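Local coordinates for 5-formyltetrahydrofolate cyclo-ligase family protein (PDB 2JCB), which probably catalyses the ATP-dependent, magnesium-requiring cyclisation of 5-formyltetrahydrofolate to 5,10-methenyltetrahydrofolate in folate metabolism, at residues I55-S60 / V65-I70; P69-A74 / S99-L104; N25-E30 / L165-Q170; T33-Q38 / I188-T193. All blocks are in the same frame, centred on the assembly; numbering follows the deposited sequence.

Contact 1. Residues I55-S60 / V65-I70; sequences IGITLS and VNTYPI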
loop_
_atom_site.group_PDB
_atom_site.type_symbol
_atom_site.label_atom_id
_atom_site.label_comp_id
_atom_site.label_asym_id
_atom_site.label_seq_id
_atom_site.Cartn_x
_atom_site.Cartn_y
_atom_site.Cartn_z
ATOM N N ILE A 55 8.010 -0.413 10.219
ATOM C CA ILE A 55 7.443 -0.286 8.921
ATOM C C ILE A 55 5.960 -0.686 9.017
ATOM O O ILE A 55 5.658 -1.723 9.610
ATOM C CB ILE A 55 8.181 -1.155 7.896
ATOM C CG1 ILE A 55 9.638 -0.647 7.753
ATOM C CG2 ILE A 55 7.422 -1.040 6.606
ATOM C CD1 ILE A 55 10.538 -1.520 7.029
ATOM N N GLY A 56 5.114 0.105 8.362
ATOM C CA GLY A 56 3.647 -0.107 8.220
ATOM C C GLY A 56 3.438 -0.674 6.804
ATOM O O GLY A 56 3.988 -0.143 5.811
ATOM N N ILE A 57 2.644 -1.747 6.708
ATOM C CA ILE A 57 2.434 -2.395 5.398
ATOM C C ILE A 57 1.067 -3.089 5.417
ATOM O O ILE A 57 0.488 -3.290 6.478
ATOM C CB ILE A 57 3.542 -3.439 5.120
ATOM C CG1 ILE A 57 3.542 -3.961 3.677
ATOM C CG2 ILE A 57 3.634 -4.573 6.265
ATOM C CD1 ILE A 57 4.868 -4.603 3.310
ATOM N N THR A 58 0.589 -3.414 4.230
ATOM C CA THR A 58 -0.703 -4.177 4.082
ATOM C C THR A 58 -0.367 -5.624 3.685
ATOM O O THR A 58 0.764 -5.939 3.263
ATOM C CB THR A 58 -1.677 -3.554 3.080
ATOM O OG1 THR A 58 -1.095 -3.566 1.767
ATOM C CG2 THR A 58 -2.059 -2.159 3.565
ATOM N N LEU A 59 -1.336 -6.530 3.877
ATOM C CA LEU A 59 -1.193 -7.914 3.468
ATOM C C LEU A 59 -1.817 -7.993 2.069
ATOM O O LEU A 59 -2.999 -7.719 1.887
ATOM C CB LEU A 59 -1.950 -8.839 4.448
ATOM C CG LEU A 59 -1.328 -8.691 5.858
ATOM C CD1 LEU A 59 -2.293 -8.954 6.988
ATOM C CD2 LEU A 59 -0.058 -9.475 5.968
ATOM N N SER A 60 -1.008 -8.296 1.079
ATOM C CA SER A 60 -1.476 -8.246 -0.297
ATOM C C SER A 60 -2.497 -9.374 -0.612
ATOM O O SER A 60 -2.461 -10.461 -0.026
ATOM C CB SER A 60 -0.282 -8.363 -1.228
ATOM O OG SER A 60 0.509 -9.451 -0.851
ATOM N N VAL A 65 1.095 -6.592 -5.934
ATOM C CA VAL A 65 2.497 -6.857 -5.518
ATOM C C VAL A 65 2.614 -7.553 -4.131
ATOM O O VAL A 65 2.072 -7.078 -3.112
ATOM C CB VAL A 65 3.386 -5.563 -5.506
ATOM C CG1 VAL A 65 4.823 -5.889 -4.969
ATOM C CG2 VAL A 65 3.303 -4.847 -6.907
ATOM N N ASN A 66 3.301 -8.681 -4.152
ATOM C CA ASN A 66 3.334 -9.573 -3.015
ATOM C C ASN A 66 4.099 -8.971 -1.806
ATOM O O ASN A 66 5.288 -8.705 -1.903
ATOM C CB ASN A 66 3.939 -10.897 -3.436
ATOM C CG ASN A 66 3.763 -11.962 -2.355
ATOM O OD1 ASN A 66 3.087 -11.720 -1.331
ATOM N ND2 ASN A 66 4.334 -13.140 -2.578
ATOM N N THR A 67 3.389 -8.675 -0.709
ATOM C CA THR A 67 3.992 -8.099 0.465
ATOM C C THR A 67 4.415 -9.106 1.515
ATOM O O THR A 67 5.072 -8.728 2.528
ATOM C CB THR A 67 3.065 -7.062 1.138
ATOM O OG1 THR A 67 1.857 -7.719 1.565
ATOM C CG2 THR A 67 2.731 -5.854 0.149
ATOM N N TYR A 68 3.995 -10.354 1.379
ATOM C CA TYR A 68 4.386 -11.351 2.367
ATOM C C TYR A 68 5.898 -11.491 2.530
ATOM O O TYR A 68 6.394 -11.478 3.672
ATOM C CB TYR A 68 3.660 -12.710 2.145
ATOM C CG TYR A 68 2.225 -12.623 2.645
ATOM C CD1 TYR A 68 1.212 -12.059 1.839
ATOM C CD2 TYR A 68 1.898 -13.058 3.950
ATOM C CE1 TYR A 68 -0.145 -11.960 2.326
ATOM C CE2 TYR A 68 0.573 -12.968 4.452
ATOM C CZ TYR A 68 -0.433 -12.431 3.625
ATOM O OH TYR A 68 -1.724 -12.375 4.128
ATOM N N PRO A 69 6.642 -11.604 1.405
ATOM C CA PRO A 69 8.096 -11.651 1.524
ATOM C C PRO A 69 8.685 -10.413 2.211
ATOM O O PRO A 69 9.700 -10.547 2.894
ATOM C CB PRO A 69 8.577 -11.758 0.087
ATOM C CG PRO A 69 7.437 -12.337 -0.671
ATOM C CD PRO A 69 6.210 -11.783 0.017
ATOM N N ILE A 70 8.011 -9.278 2.105
ATOM C CA ILE A 70 8.518 -8.030 2.685
ATOM C C ILE A 70 8.430 -8.112 4.187
ATOM O O ILE A 70 9.356 -7.772 4.887
ATOM C CB ILE A 70 7.743 -6.775 2.218
ATOM C CG1 ILE A 70 7.752 -6.694 0.663
ATOM C CG2 ILE A 70 8.392 -5.524 2.887
ATOM C CD1 ILE A 70 6.766 -5.618 0.045
HETATM O O HOH W 1 -3.708 -11.359 2.370
#
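Two hydroxyls, those of T67 and S60, are turned into the space between backbone N and carbonyl carbon of their own residues (chi1 62° and 50°), and from there each reaches across to the opposite segment. T67 OG1 donates to T58 O at 2.7 Å, the donor tilted somewhat from the carbonyl plane, and accepts from S60 N at 3.0 Å. In the other direction S60 OG receives T67 N at 3.0 Å in an almost straight bond of 172°. N66 OD1 accepts a capping bond from Y68 N at the entry to the helix; that donor lies above the plane of the amide carbonyl, not on a lone pair.

Beside this polar knot, I57 swings CG1 anti to its backbone N, which brings CD1 to 3.7 Å from both T67 CB and I70 CG2. L59 crosses Y68 at about a right angle, its CD2 3.8 Å from Y68 CZ. S60 O lies at the edge of the same ring, and one water bridges S60 O and Y68 OH at 2.8 Å from each.

The segments join strand 54-56 to helix 68-76 within a beta-alpha-beta unit. With T67 OG1 engaged as donor and acceptor at once, and its backbone N held by S60 OG, the chain leaving the strand is fastened by three direct hydrogen bonds to T67, in the residues that lead into the helix.

Contact 2. Residues P69-A74 / S99-L104; sequences PIIEKA and SNFDQL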
loop_
_atom_site.group_PDB
_atom_site.type_symbol
_atom_site.label_atom_id
_atom_site.label_comp_id
_atom_site.label_asym_id
_atom_site.label_seq_id
_atom_site.Cartn_x
_atom_site.Cartn_y
_atom_site.Cartn_z
ATOM N N PRO A 69 6.642 -11.604 1.405
ATOM C CA PRO A 69 8.096 -11.651 1.524
ATOM C C PRO A 69 8.685 -10.413 2.211
ATOM O O PRO A 69 9.700 -10.547 2.894
ATOM C CB PRO A 69 8.577 -11.758 0.087
ATOM C CG PRO A 69 7.437 -12.337 -0.671
ATOM C CD PRO A 69 6.210 -11.783 0.017
ATOM N N ILE A 70 8.011 -9.278 2.105
ATOM C CA ILE A 70 8.518 -8.030 2.685
ATOM C C ILE A 70 8.430 -8.112 4.187
ATOM O O ILE A 70 9.356 -7.772 4.887
ATOM C CB ILE A 70 7.743 -6.775 2.218
ATOM C CG1 ILE A 70 7.752 -6.694 0.663
ATOM C CG2 ILE A 70 8.392 -5.524 2.887
ATOM C CD1 ILE A 70 6.766 -5.618 0.045
ATOM N N ILE A 71 7.276 -8.537 4.686
ATOM C CA ILE A 71 7.140 -8.746 6.128
ATOM C C ILE A 71 8.201 -9.724 6.679
ATOM O O ILE A 71 8.820 -9.491 7.735
ATOM C CB ILE A 71 5.705 -9.221 6.463
ATOM C CG1 ILE A 71 4.731 -8.094 6.111
ATOM C CG2 ILE A 71 5.641 -9.609 7.976
ATOM C CD1 ILE A 71 3.264 -8.582 6.027
ATOM N N GLU A 72 8.442 -10.822 5.976
ATOM C CA GLU A 72 9.445 -11.776 6.394
ATOM C C GLU A 72 10.869 -11.198 6.489
ATOM O O GLU A 72 11.591 -11.470 7.462
ATOM C CB GLU A 72 9.365 -12.967 5.461
ATOM C CG GLU A 72 8.014 -13.709 5.649
ATOM C CD GLU A 72 7.916 -14.894 4.765
ATOM O OE1 GLU A 72 8.112 -14.731 3.535
ATOM O OE2 GLU A 72 7.673 -15.994 5.304
ATOM N N LYS A 73 11.205 -10.367 5.497
ATOM C CA LYS A 73 12.517 -9.687 5.422
ATOM C C LYS A 73 12.637 -8.702 6.577
ATOM O O LYS A 73 13.645 -8.661 7.243
ATOM C CB LYS A 73 12.610 -8.899 4.098
ATOM C CG LYS A 73 14.006 -8.297 3.755
ATOM C CD LYS A 73 15.009 -9.357 3.493
ATOM C CE LYS A 73 16.156 -8.837 2.646
ATOM N NZ LYS A 73 16.919 -10.042 2.172
ATOM N N ALA A 74 11.607 -7.886 6.791
ATOM C CA ALA A 74 11.594 -6.953 7.909
ATOM C C ALA A 74 11.824 -7.670 9.243
ATOM O O ALA A 74 12.691 -7.271 10.065
ATOM C CB ALA A 74 10.286 -6.093 7.913
ATOM N N SER A 99 4.264 -10.033 15.035
ATOM C CA SER A 99 5.547 -10.718 15.126
ATOM C C SER A 99 5.528 -12.028 14.339
ATOM O O SER A 99 6.575 -12.601 14.018
ATOM C CB SER A 99 5.849 -11.016 16.579
ATOM O OG SER A 99 5.861 -9.832 17.349
ATOM N N ASN A 100 4.322 -12.539 14.094
ATOM C CA ASN A 100 4.132 -13.791 13.347
ATOM C C ASN A 100 2.760 -13.798 12.686
ATOM O O ASN A 100 1.868 -13.009 13.078
ATOM C CB ASN A 100 4.327 -15.024 14.257
ATOM C CG ASN A 100 3.353 -15.054 15.438
ATOM O OD1 ASN A 100 2.146 -15.165 15.233
ATOM N ND2 ASN A 100 3.871 -14.978 16.666
ATOM N N PHE A 101 2.572 -14.651 11.681
ATOM C CA PHE A 101 1.332 -14.602 10.894
ATOM C C PHE A 101 0.094 -15.178 11.629
ATOM O O PHE A 101 -1.048 -14.954 11.205
ATOM C CB PHE A 101 1.509 -15.261 9.509
ATOM C CG PHE A 101 2.443 -14.518 8.594
ATOM C CD1 PHE A 101 2.124 -13.240 8.125
ATOM C CD2 PHE A 101 3.646 -15.101 8.198
ATOM C CE1 PHE A 101 3.011 -12.549 7.293
ATOM C CE2 PHE A 101 4.522 -14.430 7.366
ATOM C CZ PHE A 101 4.223 -13.162 6.911
ATOM N N ASP A 102 0.336 -15.830 12.764
ATOM C CA ASP A 102 -0.745 -16.325 13.634
ATOM C C ASP A 102 -1.461 -15.229 14.443
ATOM O O ASP A 102 -2.485 -15.481 15.078
ATOM C CB ASP A 102 -0.227 -17.446 14.544
ATOM C CG ASP A 102 -0.402 -18.833 13.926
ATOM O OD1 ASP A 102 -0.911 -18.947 12.775
ATOM O OD2 ASP A 102 -0.037 -19.818 14.603
ATOM N N GLN A 103 -0.948 -13.996 14.373
ATOM C CA GLN A 103 -1.610 -12.862 14.994
ATOM C C GLN A 103 -2.619 -12.238 14.011
ATOM O O GLN A 103 -3.204 -11.191 14.294
ATOM C CB GLN A 103 -0.574 -11.831 15.406
ATOM C CG GLN A 103 0.141 -12.205 16.686
ATOM C CD GLN A 103 1.342 -11.342 16.932
ATOM O OE1 GLN A 103 2.328 -11.453 16.232
ATOM N NE2 GLN A 103 1.273 -10.478 17.946
ATOM N N LEU A 104 -2.791 -12.863 12.844
ATOM C CA LEU A 104 -3.780 -12.382 11.861
ATOM C C LEU A 104 -5.027 -13.263 11.894
ATOM O O LEU A 104 -4.939 -14.456 12.190
ATOM C CB LEU A 104 -3.216 -12.466 10.449
ATOM C CG LEU A 104 -1.954 -11.643 10.196
ATOM C CD1 LEU A 104 -1.546 -11.858 8.768
ATOM C CD2 LEU A 104 -2.270 -10.155 10.459
#
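The F101 ring is presented to helix 68-76 so that two consecutive helical residues, I71 and E72, meet its far end in different ways. E72 crosses the phenylalanine at about a right angle and comes in at the ring edge, near the ring plane, with CG 4.0 Å from F101 CE2. I71 approaches obliquely, its CG2 branch 4.0 Å from F101 CZ and just as near to CE1. The carboxylate of E72 is turned 62° from the ring plane; CG makes the closest approach, with OE2 almost as near at 4.1 Å from F101 CE2. In I71 the CG2 methyl lies anti to the backbone N (CG1 at chi1 -65°), which carries this branch toward the ring.

No hydrogen bond spans the two segments, and the backbones stay well apart, the nearest CA atoms being those of E72 and N100 at 9.0 Å. The ring therefore bridges the gap by its own length. The loop before F101 is gripped from within: Q103 OE1 accepts from S99 N at 2.7 Å and from N100 N at 3.1 Å, the latter nearly along the C=O axis, while Q103 NE2 bonds to L118 O.

Rings of Y68 and W75, from the same helix, also meet F101, making a small aromatic cluster. I71 in turn packs on I57, L59 and V81. Helix 68-76 is the helix of the beta-alpha-beta unit 54-56/68-76/80-87, a crossover consistent with the Rossmann-like fold of the family, and the 3-10 turn at 101-103, between strands 92-98 and 104-108, reaches it through F101.

Contact 3. Residues N25-E30 / L165-Q170; sequences NSLSKE and LAYSFQ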
loop_
_atom_site.group_PDB
_atom_site.type_symbol
_atom_site.label_atom_id
_atom_site.label_comp_id
_atom_site.label_asym_id
_atom_site.label_seq_id
_atom_site.Cartn_x
_atom_site.Cartn_y
_atom_site.Cartn_z
ATOM N N ASN A 25 -5.683 -8.652 -12.436
ATOM C CA ASN A 25 -6.266 -9.984 -12.419
ATOM C C ASN A 25 -5.875 -10.837 -13.628
ATOM O O ASN A 25 -5.856 -12.069 -13.524
ATOM C CB ASN A 25 -7.783 -9.888 -12.273
ATOM C CG ASN A 25 -8.196 -9.535 -10.847
ATOM O OD1 ASN A 25 -7.551 -9.945 -9.878
ATOM N ND2 ASN A 25 -9.289 -8.792 -10.715
ATOM N N SER A 26 -5.593 -10.209 -14.771
ATOM C CA SER A 26 -5.182 -10.965 -15.933
ATOM C C SER A 26 -3.716 -11.398 -15.910
ATOM O O SER A 26 -3.340 -12.247 -16.747
ATOM C CB SER A 26 -5.471 -10.198 -17.243
ATOM O OG SER A 26 -4.589 -9.077 -17.312
ATOM N N LEU A 27 -2.910 -10.838 -14.998
ATOM C CA LEU A 27 -1.477 -11.145 -14.930
ATOM C C LEU A 27 -1.234 -12.641 -14.832
ATOM O O LEU A 27 -1.801 -13.292 -13.958
ATOM C CB LEU A 27 -0.800 -10.500 -13.727
ATOM C CG LEU A 27 -0.209 -9.114 -13.797
ATOM C CD1 LEU A 27 0.579 -8.913 -12.468
ATOM C CD2 LEU A 27 0.636 -8.908 -15.056
ATOM N N SER A 28 -0.364 -13.174 -15.679
ATOM C CA SER A 28 0.065 -14.564 -15.489
ATOM C C SER A 28 0.773 -14.730 -14.122
ATOM O O SER A 28 1.331 -13.786 -13.534
ATOM C CB SER A 28 1.015 -15.006 -16.605
ATOM O OG SER A 28 2.227 -14.268 -16.572
ATOM N N LYS A 29 0.827 -15.989 -13.672
ATOM C CA LYS A 29 1.523 -16.333 -12.426
ATOM C C LYS A 29 3.019 -15.976 -12.534
ATOM O O LYS A 29 3.583 -15.450 -11.613
ATOM C CB LYS A 29 1.337 -17.857 -12.163
ATOM C CG LYS A 29 2.138 -18.340 -10.952
ATOM C CD LYS A 29 1.616 -17.755 -9.653
ATOM C CE LYS A 29 2.548 -18.045 -8.497
ATOM N NZ LYS A 29 2.162 -17.415 -7.141
ATOM N N GLU A 30 3.633 -16.287 -13.685
ATOM C CA GLU A 30 5.022 -15.910 -13.973
ATOM C C GLU A 30 5.301 -14.408 -13.839
ATOM O O GLU A 30 6.270 -14.014 -13.152
ATOM C CB GLU A 30 5.440 -16.389 -15.386
ATOM C CG GLU A 30 6.925 -16.184 -15.639
ATOM C CD GLU A 30 7.285 -14.735 -16.004
ATOM O OE1 GLU A 30 6.484 -14.091 -16.703
ATOM O OE2 GLU A 30 8.358 -14.241 -15.599
ATOM N N LEU A 165 4.478 0.455 -3.837
ATOM C CA LEU A 165 4.998 -0.555 -4.756
ATOM C C LEU A 165 3.968 -0.765 -5.865
ATOM O O LEU A 165 2.787 -0.929 -5.556
ATOM C CB LEU A 165 5.250 -1.855 -3.976
ATOM C CG LEU A 165 6.075 -1.695 -2.698
ATOM C CD1 LEU A 165 6.219 -2.991 -1.822
ATOM C CD2 LEU A 165 7.472 -1.168 -3.065
ATOM N N ALA A 166 4.379 -0.791 -7.147
ATOM C CA ALA A 166 3.456 -0.876 -8.240
ATOM C C ALA A 166 4.071 -1.544 -9.444
ATOM O O ALA A 166 5.236 -1.342 -9.724
ATOM C CB ALA A 166 2.942 0.492 -8.596
ATOM N N TYR A 167 3.276 -2.331 -10.163
ATOM C CA TYR A 167 3.698 -2.776 -11.470
ATOM C C TYR A 167 3.622 -1.524 -12.367
ATOM O O TYR A 167 2.801 -0.603 -12.152
ATOM C CB TYR A 167 2.709 -3.803 -12.018
ATOM C CG TYR A 167 2.494 -4.964 -11.106
ATOM C CD1 TYR A 167 3.503 -5.918 -10.942
ATOM C CD2 TYR A 167 1.249 -5.189 -10.473
ATOM C CE1 TYR A 167 3.309 -7.011 -10.133
ATOM C CE2 TYR A 167 1.041 -6.324 -9.659
ATOM C CZ TYR A 167 2.092 -7.225 -9.500
ATOM O OH TYR A 167 2.030 -8.379 -8.702
ATOM N N SER A 168 4.505 -1.474 -13.354
ATOM C CA SER A 168 4.544 -0.310 -14.224
ATOM C C SER A 168 3.214 -0.003 -14.940
ATOM O O SER A 168 2.924 1.163 -15.203
ATOM C CB SER A 168 5.745 -0.371 -15.184
ATOM O OG SER A 168 5.562 -1.371 -16.125
ATOM N N PHE A 169 2.408 -1.029 -15.235
ATOM C CA PHE A 169 1.093 -0.826 -15.824
ATOM C C PHE A 169 0.081 -0.158 -14.857
ATOM O O PHE A 169 -1.000 0.234 -15.282
ATOM C CB PHE A 169 0.513 -2.133 -16.394
ATOM C CG PHE A 169 0.041 -3.106 -15.330
ATOM C CD1 PHE A 169 -1.201 -2.922 -14.695
ATOM C CD2 PHE A 169 0.823 -4.218 -14.973
ATOM C CE1 PHE A 169 -1.674 -3.799 -13.747
ATOM C CE2 PHE A 169 0.354 -5.121 -13.997
ATOM C CZ PHE A 169 -0.890 -4.885 -13.362
ATOM N N GLN A 170 0.409 -0.066 -13.571
ATOM C CA GLN A 170 -0.418 0.699 -12.646
ATOM C C GLN A 170 -0.134 2.171 -12.732
ATOM O O GLN A 170 -0.897 2.978 -12.196
ATOM C CB GLN A 170 -0.148 0.227 -11.219
ATOM C CG GLN A 170 -0.708 -1.145 -10.895
ATOM C CD GLN A 170 -0.338 -1.579 -9.475
ATOM O OE1 GLN A 170 0.551 -2.378 -9.254
ATOM N NE2 GLN A 170 -1.107 -1.068 -8.500
#
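A CH-pi contact belongs here to the short connection between helices 6-26 and 29-44, where L27 leans on the loop that follows strand 161-165. The leucine forks between two aromatic rings. Its CD1 methyl lies over one face of Y167, 3.9 Å from the ring centroid and 19° off the ring normal, shifted toward the rim so that the nearest ring atom is Y167 CZ at 3.7 Å. The other branch, CD2, comes to 3.9 Å from F169 CE2; L27 and F169 approach from opposite directions, with the methyl oblique to the ring.

Y167 and F169 are only two residues apart, yet both rings reach L27. Their first torsions differ: Y167 places CG anti to the carbonyl carbon (chi1 -55°), whereas F169 CG takes the position between its backbone N and carbonyl carbon (73°). Around them the loop folds back on itself. Q170 N donates to Y167 O at 2.8 Å, and Y167 N reaches Q170 OE1 at 2.9 Å, above the carbonyl plane, so the amide side chain clasps the turn that carries both rings. The Y167 hydroxyl is held by N63 O, and Q170 NE2 by V135 O.

On the helix side, S28 OG caps helix 29-44 by accepting from R31 N. Y167 also packs on Y32, L35 and S36 of that helix and on M24 of helix 6-26, while F169 stacks with H23. The loop at the end of strand 161-165 is thus wedged against both helices close to where they join.

Contact 4. Residues T33-Q38 / I188-T193; sequences TTLSEQ and ITEKGT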
loop_
_atom_site.group_PDB
_atom_site.type_symbol
_atom_site.label_atom_id
_atom_site.label_comp_id
_atom_site.label_asym_id
_atom_site.label_seq_id
_atom_site.Cartn_x
_atom_site.Cartn_y
_atom_site.Cartn_z
ATOM N N THR A 33 4.953 -13.325 -10.129
ATOM C CA THR A 33 6.069 -13.791 -9.314
ATOM C C THR A 33 7.325 -12.977 -9.639
ATOM O O THR A 33 7.958 -12.438 -8.732
ATOM C CB THR A 33 6.327 -15.266 -9.513
ATOM O OG1 THR A 33 5.160 -16.026 -9.160
ATOM C CG2 THR A 33 7.544 -15.754 -8.701
ATOM N N THR A 34 7.674 -12.917 -10.922
ATOM C CA THR A 34 8.920 -12.220 -11.354
ATOM C C THR A 34 8.911 -10.724 -11.027
ATOM O O THR A 34 9.855 -10.207 -10.388
ATOM C CB THR A 34 9.175 -12.446 -12.874
ATOM O OG1 THR A 34 9.222 -13.846 -13.159
ATOM C CG2 THR A 34 10.518 -11.838 -13.300
ATOM N N LEU A 35 7.821 -10.043 -11.383
ATOM C CA LEU A 35 7.684 -8.596 -11.154
ATOM C C LEU A 35 7.650 -8.316 -9.639
ATOM O O LEU A 35 8.290 -7.373 -9.155
ATOM C CB LEU A 35 6.449 -8.030 -11.866
ATOM C CG LEU A 35 6.359 -7.973 -13.392
ATOM C CD1 LEU A 35 5.040 -7.433 -13.878
ATOM C CD2 LEU A 35 7.474 -7.152 -13.998
ATOM N N SER A 36 6.939 -9.149 -8.876
ATOM C CA SER A 36 6.886 -8.897 -7.416
ATOM C C SER A 36 8.294 -9.004 -6.828
ATOM O O SER A 36 8.662 -8.189 -5.979
ATOM C CB SER A 36 5.988 -9.889 -6.675
ATOM O OG SER A 36 4.632 -9.515 -6.861
ATOM N N GLU A 37 9.036 -10.010 -7.291
ATOM C CA GLU A 37 10.437 -10.240 -6.886
ATOM C C GLU A 37 11.331 -9.027 -7.215
ATOM O O GLU A 37 12.129 -8.595 -6.357
ATOM C CB GLU A 37 10.975 -11.497 -7.587
ATOM C CG GLU A 37 10.743 -12.737 -6.729
ATOM C CD GLU A 37 10.788 -14.119 -7.473
ATOM O OE1 GLU A 37 11.281 -14.220 -8.645
ATOM O OE2 GLU A 37 10.322 -15.114 -6.836
ATOM N N GLN A 38 11.201 -8.522 -8.451
ATOM C CA GLN A 38 12.021 -7.370 -8.908
ATOM C C GLN A 38 11.731 -6.127 -8.081
ATOM O O GLN A 38 12.644 -5.394 -7.690
ATOM C CB GLN A 38 11.807 -7.086 -10.396
ATOM C CG GLN A 38 12.380 -8.204 -11.221
ATOM C CD GLN A 38 12.152 -8.034 -12.713
ATOM O OE1 GLN A 38 11.550 -7.060 -13.153
ATOM N NE2 GLN A 38 12.629 -9.012 -13.503
ATOM N N ILE A 188 7.885 2.654 -6.409
ATOM C CA ILE A 188 8.856 1.697 -6.945
ATOM C C ILE A 188 8.110 0.748 -7.891
ATOM O O ILE A 188 7.152 0.079 -7.447
ATOM C CB ILE A 188 9.487 0.902 -5.822
ATOM C CG1 ILE A 188 10.126 1.844 -4.774
ATOM C CG2 ILE A 188 10.525 -0.048 -6.383
ATOM C CD1 ILE A 188 10.560 1.124 -3.606
ATOM N N THR A 189 8.554 0.661 -9.144
ATOM C CA THR A 189 8.030 -0.291 -10.124
ATOM C C THR A 189 9.171 -1.200 -10.515
ATOM O O THR A 189 10.311 -1.071 -9.983
ATOM C CB THR A 189 7.468 0.398 -11.399
ATOM O OG1 THR A 189 8.561 0.901 -12.184
ATOM C CG2 THR A 189 6.468 1.542 -11.059
ATOM N N GLU A 190 8.931 -2.093 -11.479
ATOM C CA GLU A 190 10.015 -2.993 -11.859
ATOM C C GLU A 190 11.024 -2.252 -12.770
ATOM O O GLU A 190 12.065 -2.814 -13.114
ATOM C CB GLU A 190 9.463 -4.240 -12.577
ATOM C CG GLU A 190 8.880 -3.960 -13.994
ATOM C CD GLU A 190 7.429 -3.461 -14.016
ATOM O OE1 GLU A 190 6.864 -2.977 -13.024
ATOM O OE2 GLU A 190 6.857 -3.537 -15.098
ATOM N N LYS A 191 10.662 -1.061 -13.220
ATOM C CA LYS A 191 11.463 -0.269 -14.146
ATOM C C LYS A 191 12.251 0.858 -13.437
ATOM O O LYS A 191 13.089 1.491 -14.083
ATOM C CB LYS A 191 10.533 0.405 -15.186
ATOM C CG LYS A 191 9.846 -0.467 -16.231
ATOM C CD LYS A 191 9.036 0.426 -17.130
ATOM C CE LYS A 191 8.251 -0.402 -18.072
ATOM N NZ LYS A 191 7.789 0.442 -19.209
ATOM N N GLY A 192 11.984 1.105 -12.152
ATOM C CA GLY A 192 12.689 2.196 -11.435
ATOM C C GLY A 192 11.829 2.819 -10.370
ATOM O O GLY A 192 10.986 2.154 -9.749
ATOM N N THR A 193 12.036 4.121 -10.158
ATOM C CA THR A 193 11.341 4.821 -9.072
ATOM C C THR A 193 10.868 6.160 -9.600
ATOM O O THR A 193 11.489 6.749 -10.479
ATOM C CB THR A 193 12.216 5.066 -7.839
ATOM O OG1 THR A 193 13.318 5.954 -8.170
ATOM C CG2 THR A 193 12.739 3.764 -7.238
#
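What stands out where E190 meets helix 29-44 is that an acidic residue makes the contact chiefly through CB and CG, with its carboxylate also touched by the leucine methyl. L35 CD2 lies 3.5 Å from E190 CG and 3.7 Å from E190 CD, while Q38 OE1 sits 3.6 Å from E190 CB. Both helix side chains cross the glutamate obliquely, and the Q38 amide is turned 41° from the carboxylate plane.

The glutamate folds to allow this. CG stands between its own backbone N and carbonyl carbon (chi1 70°), and the chain bends again at chi2 (-84°), bringing CG against L35 CD2. The backbones come close at this point, with Q38 CA and E190 CA 5.6 Å apart.

E190 sits in the turn joining strands 186-189 and 192-195. T189 OG1 accepts from K191 N at 3.1 Å, an ST turn, and T189 N bonds to G192 O.

No hydrogen bond links the two segments. The methylenes of E190 pack against the helix, while one carboxylate oxygen, OE2, is bonded to S168 OG in the loop after strand 161-165, so a single side chain serves both an apolar and a polar neighbour.

Overall arrangement
From the N terminus, the connection between helices 6-26 and 29-44 opens contact 3, closed 135 residues later by the loop after strand 161-165. Helix 29-44 then opens contact 4, which ends at the 186-189/192-195 turn; the two loops therefore cross, and S168 and E190 join them by a probable hydrogen bond. Within both lie contact 1, the tight strand-to-helix link of one beta-alpha-beta unit, and contact 2, which starts on P69 and I70 where contact 1 ends and reaches the loop after strand 92-98. I70 touching L165 connects contacts 1 and 2 to contact 3. Together they tie helices 29-44 and 68-76 to inner strand 54-56, two loops and the turn before edge strand 192-195.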